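Local coordinates for protein putative isocitrate dehydrogenase, NAD-dependent (Methylococcus capsulatus, PDB 6LKY) that probably oxidises isocitrate with NAD+ as coenzyme, as a member of the isocitrate and isopropylmalate dehydrogenase family that binds NAD and probably magnesium, at residues 145-159 / 184-196. The protein carries 1 engineered substitution. Residues are numbered along the deposited sequence; the frame is centred on the assembly and turned at random.
Sequences VTRKGSERIIRYAFD and LFLEIGREIAKEY
L184 meets the start of helix 147-163, its CD1 near R147 NH2; R147 NE bonds to K136 O of the second subunit, while E187 OE2 and E191 OE2 lie near the edge of the R147 guanidinium, beyond salt-bridge range. F185, with CG anti to the backbone N (chi1 -173°), turns its ring toward the first helix: I154 CD1 lies over one face (3.6 Å to F185 CE1), while S150 OG and I153 CG2 meet the edge. Both helices rest on strand 168-173, where L171 touches I154 and F185; helix 181-193 is the beta-alpha-beta crossover to strand 200-205. I188 CD1 lies 3.8 Å from R147 CA. At G189 the backbone itself is touched, I154 CD1 resting 3.7 Å from G189 N. I192 CG2 meets I154 CG2, and its CD1 lies over a face of the R155 guanidinium. A193 packs against F158 CZ. R155 grips E195 side-on, R155 NE to E195 OE1 (3.2 Å) and R155 NH2 to E195 OE2 (3.1 Å), each to a syn lone pair, close to the guanidinium plane. The Y196 ring stacks offset on that of F158, planes at 16°; F158 CB makes a CH-pi contact 3.4 Å from the Y196 ring centroid, and Y196 OH donates to the syn side of D159 OD1 (2.5 Å), tilted out of the carboxylate plane. A leucine in place of Y196 would probably leave D159 OD1 without this donor and F158 without its stacking partner. Segments 147-159 and 184-193 cross at -47°: aliphatic knobs I154, I188 and I192 fill holes that include S150 and carbon parts of R147, E151 and R155, whereas one salt bridge and a short phenol-carboxylate bond hold the C-terminal end.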
loop_
_atom_site.group_PDB
_atom_site.type_symbol
_atom_site.label_atom_id
_atom_site.label_comp_id
_atom_site.label_asym_id
_atom_site.label_seq_id
_atom_site.Cartn_x
_atom_site.Cartn_y
_atom_site.Cartn_z
ATOM N N VAL A 145 -9.700 -6.253 -15.693
ATOM C CA VAL A 145 -8.767 -7.368 -15.787
ATOM C C VAL A 145 -9.231 -8.264 -16.923
ATOM O O VAL A 145 -10.382 -8.720 -16.919
ATOM C CB VAL A 145 -8.700 -8.157 -14.467
ATOM C CG1 VAL A 145 -7.914 -9.452 -14.652
ATOM C CG2 VAL A 145 -8.095 -7.294 -13.367
ATOM N N THR A 146 -8.339 -8.521 -17.882
ATOM C CA THR A 146 -8.577 -9.454 -18.979
ATOM C C THR A 146 -7.788 -10.733 -18.738
ATOM O O THR A 146 -6.747 -10.726 -18.066
ATOM C CB THR A 146 -8.160 -8.885 -20.348
ATOM O OG1 THR A 146 -6.761 -8.597 -20.328
ATOM C CG2 THR A 146 -8.945 -7.630 -20.706
ATOM N N ARG A 147 -8.305 -11.839 -19.284
ATOM C CA ARG A 147 -7.567 -13.101 -19.247
ATOM C C ARG A 147 -6.183 -12.961 -19.883
ATOM O O ARG A 147 -5.182 -13.427 -19.325
ATOM C CB ARG A 147 -8.375 -14.209 -19.935
ATOM C CG ARG A 147 -7.678 -15.580 -19.960
ATOM C CD ARG A 147 -8.603 -16.700 -20.500
ATOM N NE ARG A 147 -9.791 -16.905 -19.670
ATOM C CZ ARG A 147 -9.788 -17.556 -18.505
ATOM N NH1 ARG A 147 -8.663 -18.077 -18.033
ATOM N NH2 ARG A 147 -10.909 -17.696 -17.811
ATOM N N LYS A 148 -6.087 -12.293 -21.036
ATOM C CA LYS A 148 -4.799 -12.356 -21.717
ATOM C C LYS A 148 -3.791 -11.397 -21.092
ATOM O O LYS A 148 -2.598 -11.730 -21.021
ATOM C CB LYS A 148 -4.944 -12.070 -23.220
ATOM C CG LYS A 148 -6.079 -12.807 -23.941
ATOM C CD LYS A 148 -5.702 -14.235 -24.374
ATOM C CE LYS A 148 -5.956 -15.270 -23.254
ATOM N NZ LYS A 148 -5.908 -16.697 -23.735
ATOM N N GLY A 149 -4.254 -10.258 -20.551
ATOM C CA GLY A 149 -3.361 -9.391 -19.789
ATOM C C GLY A 149 -2.772 -10.078 -18.573
ATOM O O GLY A 149 -1.564 -9.977 -18.306
ATOM N N SER A 150 -3.609 -10.819 -17.839
ATOM C CA SER A 150 -3.130 -11.545 -16.665
ATOM C C SER A 150 -2.149 -12.644 -17.053
ATOM O O SER A 150 -1.103 -12.816 -16.412
ATOM C CB SER A 150 -4.314 -12.139 -15.901
ATOM O OG SER A 150 -5.297 -11.161 -15.681
ATOM N N GLU A 151 -2.502 -13.427 -18.075
ATOM C CA GLU A 151 -1.629 -14.497 -18.545
ATOM C C GLU A 151 -0.248 -13.967 -18.885
ATOM O O GLU A 151 0.774 -14.532 -18.469
ATOM C CB GLU A 151 -2.240 -15.185 -19.766
ATOM C CG GLU A 151 -3.315 -16.199 -19.425
ATOM C CD GLU A 151 -4.062 -16.656 -20.660
ATOM O OE1 GLU A 151 -3.638 -16.251 -21.760
ATOM O OE2 GLU A 151 -5.070 -17.400 -20.535
ATOM N N ARG A 152 -0.193 -12.877 -19.649
ATOM C CA ARG A 152 1.115 -12.435 -20.106
ATOM C C ARG A 152 1.937 -11.846 -18.960
ATOM O O ARG A 152 3.146 -12.104 -18.884
ATOM C CB ARG A 152 0.972 -11.459 -21.280
ATOM C CG ARG A 152 0.271 -10.134 -20.988
ATOM C CD ARG A 152 0.219 -9.267 -22.258
ATOM N NE ARG A 152 -0.478 -8.002 -22.033
ATOM C CZ ARG A 152 -0.716 -7.103 -22.984
ATOM N NH1 ARG A 152 -0.313 -7.329 -24.228
ATOM N NH2 ARG A 152 -1.343 -5.969 -22.690
ATOM N N ILE A 153 1.311 -11.111 -18.020
ATOM C CA ILE A 153 2.132 -10.566 -16.931
ATOM C C ILE A 153 2.614 -11.679 -15.997
ATOM O O ILE A 153 3.758 -11.647 -15.511
ATOM C CB ILE A 153 1.409 -9.431 -16.162
ATOM C CG1 ILE A 153 2.416 -8.673 -15.282
ATOM C CG2 ILE A 153 0.275 -9.942 -15.267
ATOM C CD1 ILE A 153 3.511 -7.950 -16.077
ATOM N N ILE A 154 1.787 -12.701 -15.754
ATOM C CA ILE A 154 2.220 -13.743 -14.823
ATOM C C ILE A 154 3.280 -14.641 -15.469
ATOM O O ILE A 154 4.270 -15.024 -14.817
ATOM C CB ILE A 154 1.012 -14.544 -14.303
ATOM C CG1 ILE A 154 0.123 -13.646 -13.416
ATOM C CG2 ILE A 154 1.494 -15.800 -13.526
ATOM C CD1 ILE A 154 -1.367 -14.054 -13.379
ATOM N N ARG A 155 3.114 -14.976 -16.760
ATOM C CA ARG A 155 4.185 -15.686 -17.450
ATOM C C ARG A 155 5.463 -14.858 -17.475
ATOM O O ARG A 155 6.560 -15.410 -17.309
ATOM C CB ARG A 155 3.768 -16.051 -18.877
ATOM C CG ARG A 155 2.683 -17.103 -18.954
ATOM C CD ARG A 155 2.747 -17.887 -20.245
ATOM N NE ARG A 155 1.915 -19.081 -20.158
ATOM C CZ ARG A 155 0.670 -19.139 -20.614
ATOM N NH1 ARG A 155 0.143 -18.079 -21.216
ATOM N NH2 ARG A 155 -0.034 -20.258 -20.494
ATOM N N TYR A 156 5.357 -13.536 -17.688
ATOM C CA TYR A 156 6.561 -12.712 -17.644
ATOM C C TYR A 156 7.253 -12.836 -16.298
ATOM O O TYR A 156 8.484 -12.905 -16.240
ATOM C CB TYR A 156 6.262 -11.237 -17.930
ATOM C CG TYR A 156 7.538 -10.403 -18.007
ATOM C CD1 TYR A 156 8.215 -10.020 -16.860
ATOM C CD2 TYR A 156 8.071 -10.029 -19.232
ATOM C CE1 TYR A 156 9.382 -9.296 -16.923
ATOM C CE2 TYR A 156 9.236 -9.287 -19.307
ATOM C CZ TYR A 156 9.888 -8.933 -18.150
ATOM O OH TYR A 156 11.053 -8.199 -18.205
ATOM N N ALA A 157 6.485 -12.846 -15.203
ATOM C CA ALA A 157 7.109 -12.938 -13.885
ATOM C C ALA A 157 7.844 -14.271 -13.711
ATOM O O ALA A 157 8.969 -14.309 -13.202
ATOM C CB ALA A 157 6.059 -12.748 -12.780
ATOM N N PHE A 158 7.221 -15.376 -14.125
ATOM C CA PHE A 158 7.900 -16.675 -14.000
ATOM C C PHE A 158 9.126 -16.772 -14.914
ATOM O O PHE A 158 10.187 -17.260 -14.488
ATOM C CB PHE A 158 6.925 -17.812 -14.294
ATOM C CG PHE A 158 6.032 -18.160 -13.132
ATOM C CD1 PHE A 158 6.511 -18.901 -12.071
ATOM C CD2 PHE A 158 4.714 -17.752 -13.110
ATOM C CE1 PHE A 158 5.687 -19.234 -11.011
ATOM C CE2 PHE A 158 3.886 -18.071 -12.046
ATOM C CZ PHE A 158 4.374 -18.817 -10.999
ATOM N N ASP A 159 8.996 -16.336 -16.176
ATOM C CA ASP A 159 10.137 -16.336 -17.091
ATOM C C ASP A 159 11.266 -15.474 -16.550
ATOM O O ASP A 159 12.441 -15.848 -16.646
ATOM C CB ASP A 159 9.730 -15.843 -18.483
ATOM C CG ASP A 159 8.799 -16.796 -19.195
ATOM O OD1 ASP A 159 8.663 -17.945 -18.732
ATOM O OD2 ASP A 159 8.195 -16.398 -20.218
ATOM N N LEU A 184 -9.945 -13.419 -10.709
ATOM C CA LEU A 184 -9.517 -13.971 -11.994
ATOM C C LEU A 184 -7.996 -13.916 -12.130
ATOM O O LEU A 184 -7.365 -14.877 -12.591
ATOM C CB LEU A 184 -10.190 -13.215 -13.138
ATOM C CG LEU A 184 -9.882 -13.645 -14.575
ATOM C CD1 LEU A 184 -10.354 -15.081 -14.824
ATOM C CD2 LEU A 184 -10.513 -12.686 -15.579
ATOM N N PHE A 185 -7.386 -12.809 -11.705
ATOM C CA PHE A 185 -5.924 -12.728 -11.707
ATOM C C PHE A 185 -5.301 -13.873 -10.898
ATOM O O PHE A 185 -4.396 -14.571 -11.372
ATOM C CB PHE A 185 -5.507 -11.360 -11.152
ATOM C CG PHE A 185 -4.045 -11.076 -11.255
ATOM C CD1 PHE A 185 -3.462 -10.837 -12.480
ATOM C CD2 PHE A 185 -3.258 -11.017 -10.119
ATOM C CE1 PHE A 185 -2.103 -10.573 -12.573
ATOM C CE2 PHE A 185 -1.901 -10.746 -10.203
ATOM C CZ PHE A 185 -1.327 -10.516 -11.430
ATOM N N LEU A 186 -5.792 -14.092 -9.674
ATOM C CA LEU A 186 -5.274 -15.161 -8.818
ATOM C C LEU A 186 -5.476 -16.545 -9.450
ATOM O O LEU A 186 -4.571 -17.388 -9.441
ATOM C CB LEU A 186 -5.963 -15.093 -7.451
ATOM C CG LEU A 186 -5.613 -16.206 -6.456
ATOM C CD1 LEU A 186 -4.117 -16.228 -6.166
ATOM C CD2 LEU A 186 -6.395 -16.038 -5.169
ATOM N N GLU A 187 -6.675 -16.805 -9.977
ATOM C CA GLU A 187 -6.971 -18.105 -10.575
ATOM C C GLU A 187 -6.052 -18.393 -11.757
ATOM O O GLU A 187 -5.502 -19.499 -11.890
ATOM C CB GLU A 187 -8.435 -18.139 -11.005
ATOM C CG GLU A 187 -8.844 -19.382 -11.771
ATOM C CD GLU A 187 -10.163 -19.182 -12.481
ATOM O OE1 GLU A 187 -11.159 -18.888 -11.782
ATOM O OE2 GLU A 187 -10.202 -19.301 -13.730
ATOM N N ILE A 188 -5.864 -17.394 -12.625
ATOM C CA ILE A 188 -4.947 -17.563 -13.744
ATOM C C ILE A 188 -3.522 -17.803 -13.248
ATOM O O ILE A 188 -2.798 -18.650 -13.790
ATOM C CB ILE A 188 -5.041 -16.350 -14.683
ATOM C CG1 ILE A 188 -6.373 -16.399 -15.439
ATOM C CG2 ILE A 188 -3.853 -16.327 -15.603
ATOM C CD1 ILE A 188 -6.757 -15.110 -16.145
ATOM N N GLY A 189 -3.096 -17.070 -12.212
ATOM C CA GLY A 189 -1.763 -17.292 -11.670
ATOM C C GLY A 189 -1.564 -18.706 -11.151
ATOM O O GLY A 189 -0.512 -19.319 -11.368
ATOM N N ARG A 190 -2.562 -19.235 -10.437
ATOM C CA ARG A 190 -2.477 -20.611 -9.951
ATOM C C ARG A 190 -2.380 -21.601 -11.102
ATOM O O ARG A 190 -1.636 -22.586 -11.021
ATOM C CB ARG A 190 -3.674 -20.939 -9.060
ATOM C CG ARG A 190 -3.574 -20.239 -7.728
ATOM C CD ARG A 190 -4.779 -20.447 -6.860
ATOM N NE ARG A 190 -4.475 -19.987 -5.512
ATOM C CZ ARG A 190 -5.382 -19.812 -4.560
ATOM N NH1 ARG A 190 -6.664 -20.042 -4.811
ATOM N NH2 ARG A 190 -5.005 -19.400 -3.360
ATOM N N GLU A 191 -3.115 -21.357 -12.188
ATOM C CA GLU A 191 -3.020 -22.269 -13.324
ATOM C C GLU A 191 -1.638 -22.198 -13.963
ATOM O O GLU A 191 -1.005 -23.229 -14.217
ATOM C CB GLU A 191 -4.124 -21.969 -14.342
ATOM C CG GLU A 191 -5.472 -22.535 -13.915
ATOM C CD GLU A 191 -6.662 -21.921 -14.653
ATOM O OE1 GLU A 191 -7.808 -22.201 -14.235
ATOM O OE2 GLU A 191 -6.461 -21.163 -15.633
ATOM N N ILE A 192 -1.122 -20.984 -14.171
ATOM C CA ILE A 192 0.161 -20.832 -14.852
ATOM C C ILE A 192 1.314 -21.350 -13.996
ATOM O O ILE A 192 2.323 -21.832 -14.531
ATOM C CB ILE A 192 0.351 -19.356 -15.252
ATOM C CG1 ILE A 192 -0.519 -19.028 -16.476
ATOM C CG2 ILE A 192 1.841 -19.014 -15.483
ATOM C CD1 ILE A 192 -0.530 -17.563 -16.858
ATOM N N ALA A 193 1.182 -21.290 -12.664
ATOM C CA ALA A 193 2.258 -21.747 -11.789
ATOM C C ALA A 193 2.601 -23.213 -12.030
ATOM O O ALA A 193 3.753 -23.623 -11.831
ATOM C CB ALA A 193 1.872 -21.533 -10.324
ATOM N N LYS A 194 1.619 -24.014 -12.449
ATOM C CA LYS A 194 1.854 -25.434 -12.685
ATOM C C LYS A 194 2.714 -25.678 -13.918
ATOM O O LYS A 194 3.290 -26.762 -14.052
ATOM C CB LYS A 194 0.511 -26.160 -12.767
ATOM C CG LYS A 194 -0.232 -26.109 -11.417
ATOM C CD LYS A 194 -1.492 -26.969 -11.362
ATOM C CE LYS A 194 -2.488 -26.588 -12.437
ATOM N NZ LYS A 194 -3.879 -26.864 -11.987
ATOM N N GLU A 195 2.828 -24.693 -14.808
ATOM C CA GLU A 195 3.763 -24.766 -15.918
ATOM C C GLU A 195 5.203 -24.503 -15.494
ATOM O O GLU A 195 6.099 -24.576 -16.341
ATOM C CB GLU A 195 3.373 -23.764 -17.005
ATOM C CG GLU A 195 1.997 -23.983 -17.595
ATOM C CD GLU A 195 1.529 -22.804 -18.437
ATOM O OE1 GLU A 195 2.373 -21.964 -18.842
ATOM O OE2 GLU A 195 0.305 -22.706 -18.672
ATOM N N TYR A 196 5.443 -24.140 -14.236
ATOM C CA TYR A 196 6.773 -23.749 -13.762
ATOM C C TYR A 196 7.107 -24.459 -12.449
ATOM O O TYR A 196 7.337 -23.816 -11.422
ATOM C CB TYR A 196 6.861 -22.233 -13.591
ATOM C CG TYR A 196 6.785 -21.438 -14.882
ATOM C CD1 TYR A 196 5.565 -21.098 -15.429
ATOM C CD2 TYR A 196 7.945 -21.022 -15.541
ATOM C CE1 TYR A 196 5.486 -20.363 -16.596
ATOM C CE2 TYR A 196 7.883 -20.290 -16.716
ATOM C CZ TYR A 196 6.643 -19.962 -17.238
ATOM O OH TYR A 196 6.540 -19.232 -18.400
#